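Local coordinates for protein endo-b-1,4-glucanase (Nasutitermes takasagoensis, PDB 1KS8) that probably hydrolyses internal beta-1,4-glucosidic linkages in cellulose and related beta-glucans, as a calcium-binding family 9 glycoside hydrolase with an (alpha/alpha)6 catalytic domain, at residues Y5-L13 against G82-G92; L14-R23 against K29-D40. All blocks are in the same frame, centred on the assembly; numbering follows the deposited sequence.

Contact 1: Y5-L13 against G82-G92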
loop_
_atom_site.group_PDB
_atom_site.type_symbol
_atom_site.label_atom_id
_atom_site.label_comp_id
_atom_site.label_asym_id
_atom_site.label_seq_id
_atom_site.Cartn_x
_atom_site.Cartn_y
_atom_site.Cartn_z
ATOM N N TYR A 5 6.193 4.886 18.768
ATOM C CA TYR A 5 5.412 4.316 17.671
ATOM C C TYR A 5 4.201 5.161 17.309
ATOM O O TYR A 5 3.810 5.221 16.145
ATOM C CB TYR A 5 4.959 2.894 18.012
ATOM C CG TYR A 5 6.099 1.947 18.291
ATOM C CD1 TYR A 5 7.055 1.662 17.314
ATOM C CD2 TYR A 5 6.238 1.351 19.541
ATOM C CE1 TYR A 5 8.121 0.812 17.578
ATOM C CE2 TYR A 5 7.299 0.503 19.817
ATOM C CZ TYR A 5 8.239 0.237 18.835
ATOM O OH TYR A 5 9.297 -0.588 19.125
ATOM N N LYS A 6 3.597 5.805 18.301
ATOM C CA LYS A 6 2.443 6.651 18.032
ATOM C C LYS A 6 2.832 7.767 17.073
ATOM O O LYS A 6 2.101 8.070 16.130
ATOM C CB LYS A 6 1.901 7.256 19.327
ATOM C CG LYS A 6 1.248 6.257 20.264
ATOM C CD LYS A 6 0.730 6.949 21.519
ATOM C CE LYS A 6 0.007 5.973 22.432
ATOM N NZ LYS A 6 0.899 4.884 22.914
ATOM N N GLN A 7 3.990 8.379 17.304
ATOM C CA GLN A 7 4.427 9.458 16.432
ATOM C C GLN A 7 4.877 8.946 15.066
ATOM O O GLN A 7 4.701 9.637 14.066
ATOM C CB GLN A 7 5.545 10.278 17.085
ATOM C CG GLN A 7 5.932 11.516 16.276
ATOM C CD GLN A 7 4.744 12.422 15.980
ATOM O OE1 GLN A 7 4.503 12.797 14.828
ATOM N NE2 GLN A 7 4.001 12.783 17.018
ATOM N N VAL A 8 5.461 7.751 15.004
ATOM C CA VAL A 8 5.872 7.243 13.701
ATOM C C VAL A 8 4.605 6.987 12.882
ATOM O O VAL A 8 4.585 7.221 11.674
ATOM C CB VAL A 8 6.716 5.952 13.813
ATOM C CG1 VAL A 8 7.174 5.512 12.427
ATOM C CG2 VAL A 8 7.931 6.204 14.694
ATOM N N LEU A 9 3.544 6.526 13.546
ATOM C CA LEU A 9 2.266 6.283 12.871
ATOM C C LEU A 9 1.758 7.604 12.291
ATOM O O LEU A 9 1.331 7.663 11.138
ATOM C CB LEU A 9 1.234 5.709 13.853
ATOM C CG LEU A 9 -0.198 5.501 13.335
ATOM C CD1 LEU A 9 -0.190 4.660 12.068
ATOM C CD2 LEU A 9 -1.029 4.818 14.413
ATOM N N ARG A 10 1.805 8.663 13.092
ATOM C CA ARG A 10 1.369 9.974 12.624
ATOM C C ARG A 10 2.256 10.419 11.462
ATOM O O ARG A 10 1.776 11.024 10.504
ATOM C CB ARG A 10 1.451 11.005 13.752
ATOM C CG ARG A 10 0.517 10.726 14.915
ATOM C CD ARG A 10 0.694 11.752 16.030
ATOM N NE ARG A 10 0.054 11.308 17.262
ATOM C CZ ARG A 10 0.693 11.110 18.411
ATOM N NH1 ARG A 10 2.001 11.319 18.498
ATOM N NH2 ARG A 10 0.021 10.694 19.476
ATOM N N ASP A 11 3.549 10.119 11.550
ATOM C CA ASP A 11 4.480 10.489 10.487
ATOM C C ASP A 11 4.121 9.764 9.194
ATOM O O ASP A 11 4.152 10.353 8.115
ATOM C CB ASP A 11 5.920 10.136 10.871
ATOM C CG ASP A 11 6.510 11.077 11.909
ATOM O OD1 ASP A 11 7.654 10.817 12.337
ATOM O OD2 ASP A 11 5.852 12.066 12.292
ATOM N N SER A 12 3.786 8.482 9.301
ATOM C CA SER A 12 3.419 7.710 8.118
ATOM C C SER A 12 2.191 8.333 7.452
ATOM O O SER A 12 2.088 8.375 6.226
ATOM C CB SER A 12 3.144 6.252 8.498
ATOM O OG SER A 12 2.960 5.447 7.341
ATOM N N LEU A 13 1.258 8.824 8.261
ATOM C CA LEU A 13 0.076 9.464 7.707
ATOM C C LEU A 13 0.475 10.749 6.985
ATOM O O LEU A 13 -0.162 11.134 6.006
ATOM C CB LEU A 13 -0.947 9.739 8.815
ATOM C CG LEU A 13 -1.701 8.469 9.233
ATOM C CD1 LEU A 13 -2.388 8.681 10.570
ATOM C CD2 LEU A 13 -2.708 8.097 8.144
ATOM N N GLY A 82 -5.004 1.227 18.064
ATOM C CA GLY A 82 -3.693 1.820 17.871
ATOM C C GLY A 82 -3.827 3.223 17.320
ATOM O O GLY A 82 -3.145 4.145 17.764
ATOM N N TYR A 83 -4.710 3.382 16.340
ATOM C CA TYR A 83 -4.954 4.685 15.742
ATOM C C TYR A 83 -5.565 5.620 16.781
ATOM O O TYR A 83 -5.163 6.776 16.897
ATOM C CB TYR A 83 -5.903 4.549 14.547
ATOM C CG TYR A 83 -5.221 4.142 13.258
ATOM C CD1 TYR A 83 -4.700 5.102 12.394
ATOM C CD2 TYR A 83 -5.101 2.799 12.903
ATOM C CE1 TYR A 83 -4.083 4.736 11.201
ATOM C CE2 TYR A 83 -4.481 2.424 11.712
ATOM C CZ TYR A 83 -3.978 3.397 10.866
ATOM O OH TYR A 83 -3.383 3.040 9.674
ATOM N N SER A 84 -6.534 5.119 17.542
ATOM C CA SER A 84 -7.181 5.939 18.560
ATOM C C SER A 84 -6.205 6.394 19.638
ATOM O O SER A 84 -6.230 7.552 20.053
ATOM C CB SER A 84 -8.340 5.174 19.201
ATOM O OG SER A 84 -9.423 5.064 18.294
ATOM N N SER A 85 -5.344 5.488 20.088
ATOM C CA SER A 85 -4.366 5.827 21.115
ATOM C C SER A 85 -3.396 6.893 20.626
ATOM O O SER A 85 -2.862 7.673 21.417
ATOM C CB SER A 85 -3.585 4.581 21.541
ATOM O OG SER A 85 -4.418 3.680 22.249
ATOM N N ALA A 86 -3.170 6.927 19.316
ATOM C CA ALA A 86 -2.261 7.901 18.727
ATOM C C ALA A 86 -3.004 9.168 18.320
ATOM O O ALA A 86 -2.404 10.095 17.773
ATOM C CB ALA A 86 -1.565 7.294 17.512
ATOM N N GLY A 87 -4.306 9.208 18.595
ATOM C CA GLY A 87 -5.112 10.360 18.229
ATOM C C GLY A 87 -5.104 10.540 16.724
ATOM O O GLY A 87 -5.158 11.659 16.217
ATOM N N ALA A 88 -5.051 9.421 16.007
ATOM C CA ALA A 88 -4.999 9.444 14.551
ATOM C C ALA A 88 -6.108 8.651 13.864
ATOM O O ALA A 88 -5.975 8.281 12.698
ATOM C CB ALA A 88 -3.639 8.928 14.090
ATOM N N LEU A 89 -7.202 8.391 14.572
ATOM C CA LEU A 89 -8.303 7.636 13.980
ATOM C C LEU A 89 -8.924 8.376 12.797
ATOM O O LEU A 89 -9.128 7.794 11.734
ATOM C CB LEU A 89 -9.378 7.344 15.030
ATOM C CG LEU A 89 -10.594 6.547 14.547
ATOM C CD1 LEU A 89 -10.149 5.212 13.969
ATOM C CD2 LEU A 89 -11.552 6.328 15.710
ATOM N N ASP A 90 -9.229 9.658 12.976
ATOM C CA ASP A 90 -9.819 10.436 11.893
ATOM C C ASP A 90 -8.893 10.478 10.679
ATOM O O ASP A 90 -9.327 10.247 9.547
ATOM C CB ASP A 90 -10.124 11.859 12.363
ATOM C CG ASP A 90 -11.282 11.914 13.339
ATOM O OD1 ASP A 90 -11.561 13.012 13.865
ATOM O OD2 ASP A 90 -11.916 10.862 13.575
ATOM N N ASP A 91 -7.617 10.769 10.910
ATOM C CA ASP A 91 -6.663 10.828 9.807
ATOM C C ASP A 91 -6.494 9.460 9.156
ATOM O O ASP A 91 -6.327 9.364 7.941
ATOM C CB ASP A 91 -5.312 11.359 10.291
ATOM C CG ASP A 91 -5.302 12.869 10.449
ATOM O OD1 ASP A 91 -4.231 13.425 10.762
ATOM O OD2 ASP A 91 -6.365 13.502 10.259
ATOM N N GLY A 92 -6.535 8.403 9.960
ATOM C CA GLY A 92 -6.412 7.064 9.410
ATOM C C GLY A 92 -7.546 6.791 8.437
ATOM O O GLY A 92 -7.340 6.246 7.352
HETATM O O HOH W 1 -2.264 10.442 21.311
#
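Leu9 and Leu13, one turn apart on the first helix, press against the bend where helix 80-85 gives way to helix 89-106. They pack on Tyr83, Ala86 and Ala88. Leu9 CD2 sits over one face of the Tyr83 ring, near the rim, and also reaches the methyl of Ala86, while Leu9 CD1 comes to 4.0 Å from Tyr83 CE1. Leu13 meets the same ring at its edge with CD1, and there its CD1 lies 3.7 Å from Ala88 CB. The other branch, CD2, rests against Gly92 CA at 4.0 Å. CG of Leu9 is anti to the backbone N (chi1 175°), which lets its two methyls divide between Tyr83 and Ala86; the Leu9 and Tyr83 side chains cross at about a right angle.

The polar part is a side-on grip by Arg10. NE and NH2 both donate to Ala86 O, NE at 2.8 Å and in the carbonyl plane, NH2 at 3.0 Å from above it. The guanidinium therefore presents its edge to the oxygen, while Lys6 O lies over one face. A water accepts a weak bond from Arg10 NH2 and donates to Ser85 O, extending the link to the preceding carbonyl. Lys6 contributes its aliphatic chain, CB against Ala86 CB and CE 3.5 Å from Ser85 O.

Gly87, at positive phi, closes helix 80-85 in a Schellman motif, and Ala88 takes the N-cap position of helix 89-106. Behind the leucines stands helix 415-430, whose Gln422 touches both and bonds Tyr83 OH, while helix 62-78 packs on Tyr83 through Leu76.

Contact 2: L14-R23 against K29-D40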
loop_
_atom_site.group_PDB
_atom_site.type_symbol
_atom_site.label_atom_id
_atom_site.label_comp_id
_atom_site.label_asym_id
_atom_site.label_seq_id
_atom_site.Cartn_x
_atom_site.Cartn_y
_atom_site.Cartn_z
ATOM N N LEU A 14 1.533 11.412 7.452
ATOM C CA LEU A 14 1.998 12.624 6.782
ATOM C C LEU A 14 2.587 12.242 5.428
ATOM O O LEU A 14 2.500 13.005 4.468
ATOM C CB LEU A 14 3.054 13.352 7.622
ATOM C CG LEU A 14 2.564 14.008 8.918
ATOM C CD1 LEU A 14 3.744 14.646 9.629
ATOM C CD2 LEU A 14 1.503 15.055 8.616
ATOM N N PHE A 15 3.194 11.062 5.348
ATOM C CA PHE A 15 3.740 10.622 4.071
ATOM C C PHE A 15 2.585 10.460 3.086
ATOM O O PHE A 15 2.670 10.904 1.944
ATOM C CB PHE A 15 4.494 9.293 4.207
ATOM C CG PHE A 15 4.818 8.649 2.878
ATOM C CD1 PHE A 15 5.632 9.293 1.950
ATOM C CD2 PHE A 15 4.280 7.409 2.545
ATOM C CE1 PHE A 15 5.902 8.709 0.707
ATOM C CE2 PHE A 15 4.545 6.820 1.304
ATOM C CZ PHE A 15 5.355 7.470 0.386
ATOM N N TYR A 16 1.495 9.829 3.517
ATOM C CA TYR A 16 0.375 9.668 2.603
ATOM C C TYR A 16 -0.210 11.020 2.193
ATOM O O TYR A 16 -0.630 11.189 1.052
ATOM C CB TYR A 16 -0.678 8.723 3.200
ATOM C CG TYR A 16 -0.259 7.269 3.072
ATOM C CD1 TYR A 16 -0.145 6.668 1.816
ATOM C CD2 TYR A 16 0.093 6.517 4.193
ATOM C CE1 TYR A 16 0.315 5.359 1.681
ATOM C CE2 TYR A 16 0.553 5.205 4.069
ATOM C CZ TYR A 16 0.662 4.635 2.812
ATOM O OH TYR A 16 1.124 3.345 2.683
ATOM N N GLU A 17 -0.219 11.997 3.100
ATOM C CA GLU A 17 -0.725 13.315 2.723
ATOM C C GLU A 17 0.179 13.884 1.627
ATOM O O GLU A 17 -0.291 14.572 0.722
ATOM C CB GLU A 17 -0.738 14.291 3.910
ATOM C CG GLU A 17 -1.792 14.015 4.970
ATOM C CD GLU A 17 -2.189 15.265 5.738
ATOM O OE1 GLU A 17 -2.840 15.135 6.799
ATOM O OE2 GLU A 17 -1.862 16.379 5.273
ATOM N N ALA A 18 1.475 13.591 1.712
ATOM C CA ALA A 18 2.442 14.075 0.729
ATOM C C ALA A 18 2.273 13.412 -0.636
ATOM O O ALA A 18 2.776 13.919 -1.641
ATOM C CB ALA A 18 3.869 13.847 1.240
ATOM N N GLN A 19 1.569 12.282 -0.664
ATOM C CA GLN A 19 1.337 11.534 -1.901
ATOM C C GLN A 19 -0.006 11.852 -2.551
ATOM O O GLN A 19 -0.330 11.318 -3.611
ATOM C CB GLN A 19 1.396 10.030 -1.625
ATOM C CG GLN A 19 2.753 9.514 -1.182
ATOM C CD GLN A 19 3.827 9.749 -2.223
ATOM O OE1 GLN A 19 4.603 10.699 -2.126
ATOM N NE2 GLN A 19 3.870 8.891 -3.237
ATOM N N ARG A 20 -0.792 12.717 -1.922
ATOM C CA ARG A 20 -2.101 13.054 -2.462
ATOM C C ARG A 20 -2.080 13.792 -3.792
ATOM O O ARG A 20 -1.326 14.748 -3.985
ATOM C CB ARG A 20 -2.887 13.891 -1.453
ATOM C CG ARG A 20 -3.306 13.138 -0.216
ATOM C CD ARG A 20 -3.922 14.083 0.793
ATOM N NE ARG A 20 -4.446 13.361 1.947
ATOM C CZ ARG A 20 -5.046 13.941 2.980
ATOM N NH1 ARG A 20 -5.195 15.258 3.008
ATOM N NH2 ARG A 20 -5.506 13.200 3.978
ATOM N N SER A 21 -2.922 13.328 -4.706
ATOM C CA SER A 21 -3.076 13.943 -6.015
ATOM C C SER A 21 -4.436 14.643 -6.011
ATOM O O SER A 21 -5.324 14.282 -5.232
ATOM C CB SER A 21 -3.045 12.870 -7.111
ATOM O OG SER A 21 -3.228 13.449 -8.395
ATOM N N GLY A 22 -4.593 15.655 -6.863
ATOM C CA GLY A 22 -5.858 16.365 -6.950
ATOM C C GLY A 22 -5.952 17.619 -6.103
ATOM O O GLY A 22 -4.942 18.228 -5.757
ATOM N N ARG A 23 -7.180 18.013 -5.781
ATOM C CA ARG A 23 -7.423 19.198 -4.964
ATOM C C ARG A 23 -7.261 18.830 -3.493
ATOM O O ARG A 23 -7.973 17.969 -2.976
ATOM C CB ARG A 23 -8.834 19.732 -5.223
ATOM C CG ARG A 23 -9.111 21.073 -4.567
ATOM C CD ARG A 23 -10.473 21.642 -4.952
ATOM N NE ARG A 23 -10.576 21.941 -6.380
ATOM C CZ ARG A 23 -10.906 21.055 -7.314
ATOM N NH1 ARG A 23 -11.175 19.800 -6.980
ATOM N NH2 ARG A 23 -10.964 21.423 -8.588
ATOM N N LYS A 29 -2.209 18.917 6.214
ATOM C CA LYS A 29 -1.125 19.167 7.161
ATOM C C LYS A 29 0.219 19.332 6.459
ATOM O O LYS A 29 1.067 20.105 6.904
ATOM C CB LYS A 29 -1.068 18.043 8.200
ATOM C CG LYS A 29 -2.276 18.057 9.134
ATOM C CD LYS A 29 -2.311 16.876 10.091
ATOM C CE LYS A 29 -3.580 16.928 10.935
ATOM N NZ LYS A 29 -3.695 15.783 11.875
ATOM N N VAL A 30 0.417 18.602 5.366
ATOM C CA VAL A 30 1.648 18.721 4.591
ATOM C C VAL A 30 1.333 19.834 3.590
ATOM O O VAL A 30 0.939 19.591 2.447
ATOM C CB VAL A 30 1.981 17.401 3.869
ATOM C CG1 VAL A 30 3.227 17.573 3.014
ATOM C CG2 VAL A 30 2.200 16.303 4.900
ATOM N N THR A 31 1.512 21.066 4.057
ATOM C CA THR A 31 1.198 22.254 3.280
ATOM C C THR A 31 2.141 22.667 2.160
ATOM O O THR A 31 1.811 23.574 1.398
ATOM C CB THR A 31 0.982 23.457 4.213
ATOM O OG1 THR A 31 2.149 23.659 5.014
ATOM C CG2 THR A 31 -0.214 23.204 5.122
ATOM N N TRP A 32 3.310 22.040 2.052
ATOM C CA TRP A 32 4.193 22.398 0.947
ATOM C C TRP A 32 3.677 21.745 -0.335
ATOM O O TRP A 32 4.098 22.101 -1.435
ATOM C CB TRP A 32 5.652 22.003 1.220
ATOM C CG TRP A 32 5.885 20.614 1.723
ATOM C CD1 TRP A 32 6.017 20.223 3.025
ATOM C CD2 TRP A 32 6.069 19.434 0.931
ATOM N NE1 TRP A 32 6.277 18.876 3.093
ATOM C CE2 TRP A 32 6.314 18.367 1.822
ATOM C CE3 TRP A 32 6.053 19.176 -0.447
ATOM C CZ2 TRP A 32 6.542 17.059 1.383
ATOM C CZ3 TRP A 32 6.278 17.876 -0.885
ATOM C CH2 TRP A 32 6.519 16.834 0.029
ATOM N N ARG A 33 2.761 20.789 -0.184
ATOM C CA ARG A 33 2.145 20.135 -1.337
ATOM C C ARG A 33 0.980 21.021 -1.779
ATOM O O ARG A 33 0.268 21.584 -0.942
ATOM C CB ARG A 33 1.621 18.741 -0.968
ATOM C CG ARG A 33 2.659 17.621 -0.996
ATOM C CD ARG A 33 3.274 17.453 -2.383
ATOM N NE ARG A 33 2.289 17.694 -3.435
ATOM C CZ ARG A 33 1.265 16.896 -3.715
ATOM N NH1 ARG A 33 1.082 15.772 -3.033
ATOM N NH2 ARG A 33 0.395 17.249 -4.654
ATOM N N LYS A 34 0.787 21.137 -3.089
ATOM C CA LYS A 34 -0.274 21.977 -3.639
ATOM C C LYS A 34 -1.209 21.212 -4.571
ATOM O O LYS A 34 -0.910 20.095 -4.987
ATOM C CB LYS A 34 0.343 23.140 -4.418
ATOM C CG LYS A 34 1.392 23.932 -3.652
ATOM C CD LYS A 34 0.806 24.597 -2.419
ATOM C CE LYS A 34 1.892 25.293 -1.616
ATOM N NZ LYS A 34 1.370 25.922 -0.372
ATOM N N ASP A 35 -2.341 21.828 -4.898
ATOM C CA ASP A 35 -3.304 21.216 -5.805
ATOM C C ASP A 35 -2.594 20.869 -7.112
ATOM O O ASP A 35 -1.797 21.659 -7.624
ATOM C CB ASP A 35 -4.454 22.185 -6.109
ATOM C CG ASP A 35 -5.280 22.527 -4.884
ATOM O OD1 ASP A 35 -5.128 21.865 -3.837
ATOM O OD2 ASP A 35 -6.099 23.466 -4.982
ATOM N N SER A 36 -2.896 19.700 -7.667
ATOM C CA SER A 36 -2.255 19.278 -8.906
ATOM C C SER A 36 -3.056 18.193 -9.603
ATOM O O SER A 36 -3.974 17.613 -9.017
ATOM C CB SER A 36 -0.849 18.748 -8.616
ATOM O OG SER A 36 -0.905 17.518 -7.909
ATOM N N ALA A 37 -2.691 17.921 -10.854
ATOM C CA ALA A 37 -3.353 16.900 -11.660
ATOM C C ALA A 37 -4.861 17.097 -11.631
ATOM O O ALA A 37 -5.626 16.134 -11.529
ATOM C CB ALA A 37 -2.988 15.511 -11.135
ATOM N N LEU A 38 -5.283 18.353 -11.752
ATOM C CA LEU A 38 -6.700 18.700 -11.712
ATOM C C LEU A 38 -7.458 18.407 -13.002
ATOM O O LEU A 38 -8.676 18.577 -13.057
ATOM C CB LEU A 38 -6.857 20.180 -11.346
ATOM C CG LEU A 38 -6.224 20.587 -10.011
ATOM C CD1 LEU A 38 -6.428 22.079 -9.780
ATOM C CD2 LEU A 38 -6.842 19.781 -8.879
ATOM N N ASN A 39 -6.743 17.963 -14.032
ATOM C CA ASN A 39 -7.368 17.648 -15.313
ATOM C C ASN A 39 -7.423 16.146 -15.579
ATOM O O ASN A 39 -7.781 15.717 -16.675
ATOM C CB ASN A 39 -6.611 18.337 -16.451
ATOM C CG ASN A 39 -6.825 19.838 -16.470
ATOM O OD1 ASN A 39 -5.873 20.610 -16.597
ATOM N ND2 ASN A 39 -8.079 20.261 -16.353
ATOM N N ASP A 40 -7.059 15.341 -14.583
ATOM C CA ASP A 40 -7.089 13.890 -14.752
ATOM C C ASP A 40 -8.510 13.469 -15.105
ATOM O O ASP A 40 -9.457 13.763 -14.370
ATOM C CB ASP A 40 -6.619 13.195 -13.470
ATOM C CG ASP A 40 -5.106 13.247 -13.299
ATOM O OD1 ASP A 40 -4.440 13.967 -14.072
ATOM O OD2 ASP A 40 -4.584 12.566 -12.392
HETATM O O HOH W 2 -5.762 14.173 -9.515
HETATM O O HOH W 3 -2.294 17.615 -5.437
#
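Val30 and Arg33 lock the loop onto the end of helix 5-18. On the packed side, Val30 CG2 sits 3.3 Å from Leu14 O and against Glu17 CB, with CG1 turned to Ala18 CB. That alanine methyl also meets the Trp32 indole, CB to CH2 4.2 Å, approaching it obliquely. Glu17 OE2 takes two backbone N-H groups: Lys29 N at 2.7 Å on its syn lone pair and Val30 N from above the carboxylate plane.

Arg33, its chain folded at chi2 and chi3 (-60° and -36°), brings the guanidinium edge to the backbone that leaves the helix. NH1 and NH2 grip Arg20 O end-on, NH1 at 2.8 Å, and NH1 also donates to Ala18 O. The carbonyls of buried Ala18 and Arg20, where the helix runs out, are thus satisfied by one cation, its rotation fixed by three bonds.

Farther on, the contact thins but stays buried. Gly22 and Ser36 form a single antiparallel hydrogen-bonded bridge, sound from Ser36 N to Gly22 O (3.2 Å) but weak in return. Two waters line it, one linking Ser21 OG to Ala37 O. The solvent side is looser: exposed Arg23 turns one guanidinium face to Leu38 CD2, and Lys29 CB rests on Leu14 CD2.

The loop after helix 5-18 folds back on the helix's C-terminal end, in the (alpha/alpha)6 barrel of family 9. Gln19, bonded to His360, lies about 8 Å, side chain to side chain, from predicted active-site Glu412.

How the contacts relate
Both contacts use helix 5-18: contact 1 takes its first part, contact 2 its last turn and the chain that follows, with contact 2 nested inside the loop closed by contact 1. Their centres lie about 19 Å apart. Contact 1 is the more buried, a helix packed on a helix-to-helix bend through leucines and one arginine; contact 2 is only partly buried, lacks regular secondary structure in its second segment and relies more on backbone polar bonds and water. In each an arginine bonds to main-chain oxygen: one carbonyl in contact 1, two in contact 2. They meet directly in the salt bridge of Lys29 NZ with Asp91 OD1, 2.7 Å long, which ties loop 29-40 to helix 89-106.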